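Macrophage migration inhibitory factor-like protein (Entamoeba histolytica, PDB 6CUQ) is a small alpha/beta protein of the macrophage migration inhibitory factor family that assembles as a trimer, its subunits' sheets joined edge to edge. Local coordinates at residues E23-I28 with V51-G56; A29-K34 with C88-Q93. All blocks are in the same frame, centred on the assembly; numbering follows the deposited sequence.

Interaction 1. Residues E23-I28 with V51-G56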
ATOM      1  N   GLU B  23      -4.737   7.079 -19.725  1.00 47.79           N
ATOM      2  CA  GLU B  23      -3.562   6.899 -20.581  1.00 53.80           C
ATOM      3  C   GLU B  23      -2.282   7.360 -19.893  1.00 58.66           C
ATOM      4  O   GLU B  23      -1.258   6.663 -19.951  1.00 61.47           O
ATOM      5  CB  GLU B  23      -3.746   7.625 -21.918  1.00 46.69           C
ATOM      6  CG  GLU B  23      -2.630   7.325 -22.897  1.00 77.84           C
ATOM      7  CD  GLU B  23      -2.448   5.817 -23.141  1.00102.90           C
ATOM      8  OE1 GLU B  23      -3.466   5.110 -23.334  1.00109.15           O
ATOM      9  OE2 GLU B  23      -1.289   5.336 -23.120  1.00109.51           O
ATOM     10  N   ILE B  24      -2.317   8.532 -19.244  1.00 60.66           N
ATOM     11  CA  ILE B  24      -1.141   9.041 -18.536  1.00 53.56           C
ATOM     12  C   ILE B  24      -0.755   8.094 -17.401  1.00 52.83           C
ATOM     13  O   ILE B  24       0.434   7.876 -17.129  1.00 55.90           O
ATOM     14  CB  ILE B  24      -1.396  10.471 -18.013  1.00 58.22           C
ATOM     15  CG1 ILE B  24      -1.302  11.510 -19.136  1.00 55.35           C
ATOM     16  CG2 ILE B  24      -0.406  10.837 -16.890  1.00 48.52           C
ATOM     17  CD1 ILE B  24       0.060  11.642 -19.748  1.00 63.77           C
ATOM     18  N   LYS B  25      -1.748   7.528 -16.713  1.00 47.51           N
ATOM     19  CA  LYS B  25      -1.459   6.516 -15.698  1.00 53.01           C
ATOM     20  C   LYS B  25      -0.751   5.303 -16.302  1.00 58.52           C
ATOM     21  O   LYS B  25       0.183   4.756 -15.701  1.00 61.04           O
ATOM     22  CB  LYS B  25      -2.748   6.085 -15.014  1.00 53.58           C
ATOM     23  CG  LYS B  25      -3.258   7.078 -14.042  1.00 50.16           C
ATOM     24  CD  LYS B  25      -4.657   6.723 -13.558  1.00 57.07           C
ATOM     25  CE  LYS B  25      -5.438   7.995 -13.141  1.00 56.34           C
ATOM     26  NZ  LYS B  25      -6.733   7.696 -12.461  1.00 55.23           N
ATOM     27  N   LYS B  26      -1.189   4.859 -17.485  1.00 51.95           N
ATOM     28  CA  LYS B  26      -0.480   3.775 -18.145  1.00 56.48           C
ATOM     29  C   LYS B  26       0.952   4.188 -18.455  1.00 57.83           C
ATOM     30  O   LYS B  26       1.891   3.411 -18.244  1.00 59.39           O
ATOM     31  CB  LYS B  26      -1.208   3.335 -19.423  1.00 48.39           C
ATOM     32  CG  LYS B  26      -2.610   2.786 -19.204  1.00 50.86           C
ATOM     33  CD  LYS B  26      -3.150   2.233 -20.521  1.00 67.92           C
ATOM     34  CE  LYS B  26      -4.656   1.989 -20.512  1.00 75.85           C
ATOM     35  NZ  LYS B  26      -5.399   3.231 -20.932  1.00 80.95           N
ATOM     36  N   GLU B  27       1.143   5.423 -18.924  1.00 53.57           N
ATOM     37  CA  GLU B  27       2.492   5.869 -19.245  1.00 57.54           C
ATOM     38  C   GLU B  27       3.361   5.897 -17.995  1.00 64.48           C
ATOM     39  O   GLU B  27       4.550   5.550 -18.043  1.00 67.78           O
ATOM     40  CB  GLU B  27       2.442   7.241 -19.901  1.00 66.92           C
ATOM     41  CG  GLU B  27       1.958   7.238 -21.347  1.00 72.65           C
ATOM     42  CD  GLU B  27       1.719   8.657 -21.854  1.00 76.72           C
ATOM     43  OE1 GLU B  27       2.278   9.600 -21.260  1.00 69.36           O
ATOM     44  OE2 GLU B  27       0.971   8.830 -22.838  1.00 78.17           O
ATOM     45  N   ILE B  28       2.774   6.291 -16.862  1.00 55.44           N
ATOM     46  CA  ILE B  28       3.492   6.282 -15.590  1.00 58.46           C
ATOM     47  C   ILE B  28       3.892   4.858 -15.213  1.00 58.09           C
ATOM     48  O   ILE B  28       5.050   4.596 -14.862  1.00 63.11           O
ATOM     49  CB  ILE B  28       2.636   6.948 -14.493  1.00 51.28           C
ATOM     50  CG1 ILE B  28       2.585   8.461 -14.712  1.00 52.88           C
ATOM     51  CG2 ILE B  28       3.143   6.584 -13.103  1.00 44.34           C
ATOM     52  CD1 ILE B  28       1.600   9.194 -13.805  1.00 51.07           C
ATOM     53  N   VAL B  51      -0.485   1.670 -10.326  1.00 54.20           N
ATOM     54  CA  VAL B  51      -0.741   3.092 -10.127  1.00 54.83           C
ATOM     55  C   VAL B  51      -2.125   3.252  -9.512  1.00 56.25           C
ATOM     56  O   VAL B  51      -3.122   2.821 -10.102  1.00 48.75           O
ATOM     57  CB  VAL B  51      -0.630   3.874 -11.442  1.00 52.41           C
ATOM     58  CG1 VAL B  51      -0.794   5.355 -11.174  1.00 55.76           C
ATOM     59  CG2 VAL B  51       0.709   3.582 -12.104  1.00 47.74           C
ATOM     60  N   VAL B  52      -2.195   3.879  -8.334  1.00 47.42           N
ATOM     61  CA  VAL B  52      -3.438   3.984  -7.582  1.00 45.34           C
ATOM     62  C   VAL B  52      -3.809   5.460  -7.442  1.00 49.61           C
ATOM     63  O   VAL B  52      -2.999   6.268  -6.973  1.00 62.54           O
ATOM     64  CB  VAL B  52      -3.300   3.302  -6.207  1.00 55.16           C
ATOM     65  CG1 VAL B  52      -4.538   3.560  -5.313  1.00 47.87           C
ATOM     66  CG2 VAL B  52      -3.003   1.798  -6.396  1.00 50.13           C
ATOM     67  N   THR B  53      -5.028   5.805  -7.850  1.00 51.84           N
ATOM     68  CA  THR B  53      -5.526   7.170  -7.739  1.00 50.83           C
ATOM     69  C   THR B  53      -6.061   7.434  -6.340  1.00 54.06           C
ATOM     70  O   THR B  53      -6.965   6.740  -5.867  1.00 57.42           O
ATOM     71  CB  THR B  53      -6.631   7.422  -8.757  1.00 56.36           C
ATOM     72  OG1 THR B  53      -6.080   7.418 -10.071  1.00 58.98           O
ATOM     73  CG2 THR B  53      -7.295   8.776  -8.494  1.00 55.83           C
ATOM     74  N   SER B  54      -5.563   8.490  -5.710  1.00 55.87           N
ATOM     75  CA  SER B  54      -5.928   8.816  -4.338  1.00 54.58           C
ATOM     76  C   SER B  54      -6.409  10.260  -4.228  1.00 56.76           C
ATOM     77  O   SER B  54      -6.400  11.025  -5.195  1.00 55.13           O
ATOM     78  CB  SER B  54      -4.740   8.612  -3.402  1.00 53.44           C
ATOM     79  OG  SER B  54      -3.686   9.474  -3.793  1.00 54.46           O
ATOM     80  N   VAL B  55      -6.872  10.604  -3.028  1.00 59.69           N
ATOM     81  CA  VAL B  55      -7.045  11.982  -2.574  1.00 58.44           C
ATOM     82  C   VAL B  55      -5.939  12.238  -1.570  1.00 60.44           C
ATOM     83  O   VAL B  55      -5.742  11.434  -0.651  1.00 66.82           O
ATOM     84  CB  VAL B  55      -8.429  12.211  -1.935  1.00 58.39           C
ATOM     85  CG1 VAL B  55      -8.459  13.524  -1.202  1.00 58.08           C
ATOM     86  CG2 VAL B  55      -9.512  12.170  -2.990  1.00 56.82           C
ATOM     87  N   GLY B  56      -5.187  13.320  -1.758  1.00 70.41           N
ATOM     88  CA  GLY B  56      -3.922  13.453  -1.066  1.00 72.12           C
ATOM     89  C   GLY B  56      -3.638  14.852  -0.562  1.00 62.01           C
ATOM     90  O   GLY B  56      -4.130  15.850  -1.083  1.00 61.54           O
TER
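Helix 23-28 runs obliquely against strand 51-53, roughly antiparallel at 143° between their directions, with a closest axis approach of 9.3 Å; Lys25 and Val51 have the nearest CA atoms across the contact. Lys25 points at the strand and stretches out beyond CG, carrying its ammonium past Val51 to Thr53. There NZ donates to the hydroxyl OG1 of Thr53 at 2.5 Å, a very short bond whose exact length is doubtful. The two side chains meet at about a right angle. A salt bridge to Glu22 gives the same ammonium a second partner. The contact belongs to the beta-alpha-beta unit of strand 11-16, helix 22-40 and strand 48-53, a building block of the MIF fold. Nearer the helix, along the lysine stem, the two methyls of Val51 have different partners: CG1 sits 4.2 Å from Lys25 CG, whereas CG2, which lies beside its own backbone N with CG1 anti to that N (chi1 -176°), faces the carbonyl O of Lys25 at 3.8 Å and CG2 of Ile28 at 4.0 Å. Ile28 also packs on Ile14 of strand 11-16, and Val51 pairs with a strand of a neighbouring subunit.

Interaction 2. Residues A29-K34 with C88-Q93; sequences AHESMK and CKLLEQ
Ser32 OG is gripped by two hydroxyls from outside the segments, Thr49 OG1 on strand 48-53 and Tyr87 OH on helix 80-95, so this buried polar atom ties its helix both to the sheet and to the other helix. With OG anti to the backbone N (chi1 163°), the hydroxyl is turned to those partners, while Leu90 touches Ser32 through the backbone, its CD2 lying 4.0 Å from Ser32 N. The whole contact is small, 107 Å² summed over both sides, and what crosses it between the two segments is packing without a hydrogen bond. Leu90 projects from helix 88-93 toward helix 29-34 and sets both methyls against the root of Glu31: CD2 is 3.8 Å and CD1 3.9 Å from Glu31 CB. CD1 also meets Glu31 CG at 4.1 Å, the two side chains passing at a slant. The glutamate chain bends at chi2 (-59°), and its carboxylate turns from the leucine to join Lys34 of the same helix in a salt bridge, Glu31 OE2 to Lys34 NZ 3.5 Å. Helices 22-40 and 80-95 lie side by side on one face of the four-stranded sheet, Ser32 resting on strand 11-16 and Leu91 on strands 66-72 and 102-108.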
ATOM      1  N   ALA B  29       2.948   3.913 -15.296  1.00 51.62           N
ATOM      2  CA  ALA B  29       3.278   2.520 -14.987  1.00 56.30           C
ATOM      3  C   ALA B  29       4.379   1.997 -15.901  1.00 55.65           C
ATOM      4  O   ALA B  29       5.311   1.323 -15.448  1.00 58.49           O
ATOM      5  CB  ALA B  29       2.039   1.628 -15.115  1.00 51.16           C
ATOM      6  N   HIS B  30       4.273   2.291 -17.201  1.00 57.24           N
ATOM      7  CA  HIS B  30       5.275   1.854 -18.166  1.00 53.36           C
ATOM      8  C   HIS B  30       6.657   2.428 -17.838  1.00 59.85           C
ATOM      9  O   HIS B  30       7.640   1.690 -17.716  1.00 65.69           O
ATOM     10  CB  HIS B  30       4.825   2.269 -19.567  1.00 58.65           C
ATOM     11  CG  HIS B  30       5.835   1.984 -20.637  1.00 75.55           C
ATOM     12  ND1 HIS B  30       6.173   0.701 -21.015  1.00 76.51           N
ATOM     13  CD2 HIS B  30       6.589   2.814 -21.399  1.00 79.52           C
ATOM     14  CE1 HIS B  30       7.085   0.753 -21.972  1.00 80.00           C
ATOM     15  NE2 HIS B  30       7.353   2.022 -22.227  1.00 82.12           N
ATOM     16  N   GLU B  31       6.741   3.751 -17.669  1.00 67.16           N
ATOM     17  CA  GLU B  31       8.024   4.384 -17.373  1.00 65.50           C
ATOM     18  C   GLU B  31       8.570   3.924 -16.026  1.00 65.15           C
ATOM     19  O   GLU B  31       9.789   3.814 -15.851  1.00 67.67           O
ATOM     20  CB  GLU B  31       7.877   5.903 -17.387  1.00 70.20           C
ATOM     21  CG  GLU B  31       7.694   6.493 -18.755  1.00 68.95           C
ATOM     22  CD  GLU B  31       8.841   6.184 -19.683  1.00 73.65           C
ATOM     23  OE1 GLU B  31      10.007   6.125 -19.220  1.00 69.04           O
ATOM     24  OE2 GLU B  31       8.572   6.040 -20.889  1.00 85.13           O
ATOM     25  N   SER B  32       7.685   3.683 -15.055  1.00 62.48           N
ATOM     26  CA  SER B  32       8.117   3.180 -13.755  1.00 61.42           C
ATOM     27  C   SER B  32       8.844   1.851 -13.902  1.00 63.73           C
ATOM     28  O   SER B  32       9.927   1.641 -13.334  1.00 61.76           O
ATOM     29  CB  SER B  32       6.901   3.038 -12.832  1.00 60.38           C
ATOM     30  OG  SER B  32       7.188   2.215 -11.720  1.00 60.80           O
ATOM     31  N   MET B  33       8.282   0.950 -14.703  1.00 65.16           N
ATOM     32  CA  MET B  33       8.928  -0.341 -14.903  1.00 54.01           C
ATOM     33  C   MET B  33      10.264  -0.184 -15.622  1.00 53.02           C
ATOM     34  O   MET B  33      11.247  -0.840 -15.253  1.00 58.75           O
ATOM     35  CB  MET B  33       7.990  -1.272 -15.660  1.00 58.60           C
ATOM     36  CG  MET B  33       6.841  -1.791 -14.809  1.00 58.72           C
ATOM     37  SD  MET B  33       5.705  -2.842 -15.720  1.00 62.57           S
ATOM     38  CE  MET B  33       4.918  -1.687 -16.835  1.00 70.27           C
ATOM     39  N   LYS B  34      10.344   0.716 -16.611  1.00 54.69           N
ATOM     40  CA  LYS B  34      11.639   0.990 -17.236  1.00 64.36           C
ATOM     41  C   LYS B  34      12.642   1.519 -16.217  1.00 75.28           C
ATOM     42  O   LYS B  34      13.803   1.089 -16.196  1.00 88.85           O
ATOM     43  CB  LYS B  34      11.492   1.979 -18.399  1.00 70.36           C
ATOM     44  CG  LYS B  34      11.065   1.359 -19.725  1.00 78.55           C
ATOM     45  CD  LYS B  34      10.672   2.419 -20.728  1.00 83.96           C
ATOM     46  CE  LYS B  34      11.878   3.122 -21.291  1.00 87.28           C
ATOM     47  NZ  LYS B  34      11.454   4.367 -21.980  1.00 92.28           N
ATOM     48  N   CYS B  88      10.620  11.251  -9.193  1.00 63.14           N
ATOM     49  CA  CYS B  88      10.154  12.624  -9.023  1.00 74.71           C
ATOM     50  C   CYS B  88      10.134  13.359 -10.356  1.00 80.84           C
ATOM     51  O   CYS B  88       9.209  14.135 -10.631  1.00 80.14           O
ATOM     52  CB  CYS B  88      11.023  13.356  -7.994  1.00 78.08           C
ATOM     53  SG  CYS B  88      10.713  12.824  -6.285  1.00 75.69           S
ATOM     54  N   LYS B  89      11.122  13.096 -11.218  1.00 82.33           N
ATOM     55  CA  LYS B  89      11.108  13.699 -12.547  1.00 75.79           C
ATOM     56  C   LYS B  89       9.960  13.148 -13.375  1.00 70.27           C
ATOM     57  O   LYS B  89       9.332  13.889 -14.143  1.00 70.50           O
ATOM     58  CB  LYS B  89      12.447  13.475 -13.248  1.00 74.92           C
ATOM     59  N   LEU B  90       9.641  11.866 -13.196  1.00 68.36           N
ATOM     60  CA  LEU B  90       8.542  11.251 -13.934  1.00 70.26           C
ATOM     61  C   LEU B  90       7.183  11.831 -13.529  1.00 73.46           C
ATOM     62  O   LEU B  90       6.388  12.223 -14.392  1.00 67.18           O
ATOM     63  CB  LEU B  90       8.571   9.731 -13.747  1.00 58.12           C
ATOM     64  CG  LEU B  90       7.328   9.081 -14.355  1.00 55.94           C
ATOM     65  CD1 LEU B  90       7.336   9.396 -15.831  1.00 51.24           C
ATOM     66  CD2 LEU B  90       7.207   7.567 -14.087  1.00 54.30           C
ATOM     67  N   LEU B  91       6.876  11.847 -12.222  1.00 75.21           N
ATOM     68  CA  LEU B  91       5.569  12.354 -11.786  1.00 70.76           C
ATOM     69  C   LEU B  91       5.436  13.847 -12.036  1.00 71.98           C
ATOM     70  O   LEU B  91       4.324  14.342 -12.249  1.00 75.15           O
ATOM     71  CB  LEU B  91       5.317  12.044 -10.309  1.00 61.58           C
ATOM     72  CG  LEU B  91       5.149  10.551 -10.019  1.00 59.62           C
ATOM     73  CD1 LEU B  91       4.508  10.322  -8.674  1.00 58.39           C
ATOM     74  CD2 LEU B  91       4.376   9.849 -11.122  1.00 57.50           C
ATOM     75  N   GLU B  92       6.542  14.577 -12.000  1.00 73.53           N
ATOM     76  CA  GLU B  92       6.491  15.976 -12.395  1.00 77.47           C
ATOM     77  C   GLU B  92       6.165  16.117 -13.882  1.00 73.91           C
ATOM     78  O   GLU B  92       5.325  16.943 -14.267  1.00 72.55           O
ATOM     79  CB  GLU B  92       7.814  16.659 -12.049  1.00 78.84           C
ATOM     80  CG  GLU B  92       7.769  18.168 -12.128  1.00 98.75           C
ATOM     81  CD  GLU B  92       7.784  18.678 -13.555  1.00112.01           C
ATOM     82  OE1 GLU B  92       8.533  18.107 -14.385  1.00113.36           O
ATOM     83  OE2 GLU B  92       7.037  19.638 -13.845  1.00113.84           O
ATOM     84  N   GLN B  93       6.815  15.320 -14.733  1.00 66.36           N
ATOM     85  CA  GLN B  93       6.630  15.498 -16.171  1.00 74.72           C
ATOM     86  C   GLN B  93       5.222  15.094 -16.595  1.00 70.70           C
ATOM     87  O   GLN B  93       4.607  15.768 -17.431  1.00 70.89           O
ATOM     88  CB  GLN B  93       7.661  14.687 -16.959  1.00 73.52           C
ATOM     89  CG  GLN B  93       7.273  14.529 -18.428  1.00 86.06           C
ATOM     90  CD  GLN B  93       7.828  13.266 -19.065  1.00101.94           C
ATOM     91  OE1 GLN B  93       8.925  12.813 -18.735  1.00104.67           O
ATOM     92  NE2 GLN B  93       7.060  12.685 -19.987  1.00102.66           N
TER

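Both interactions use helix 22-40: interaction 1 packs its early turns chiefly against an edge strand of the subunit's own sheet, interaction 2 sets the following turns against helix 80-95. Both are largely buried, but interaction 1 reaches an exposed threonine through a charged lysine, whereas interaction 2 has no hydrogen bond across it. They adjoin directly: Ile28 O lies 3.8 Å from Leu90 CD2, Ala29 CB lies 3.8 Å from Val51 CG2, and Ile28 CD1 packs on Leu91. The same neighbouring subunit touches both, through its Val55 packed on Lys25 in the first and its Gly60 O bonded to His30 ND1 in the second.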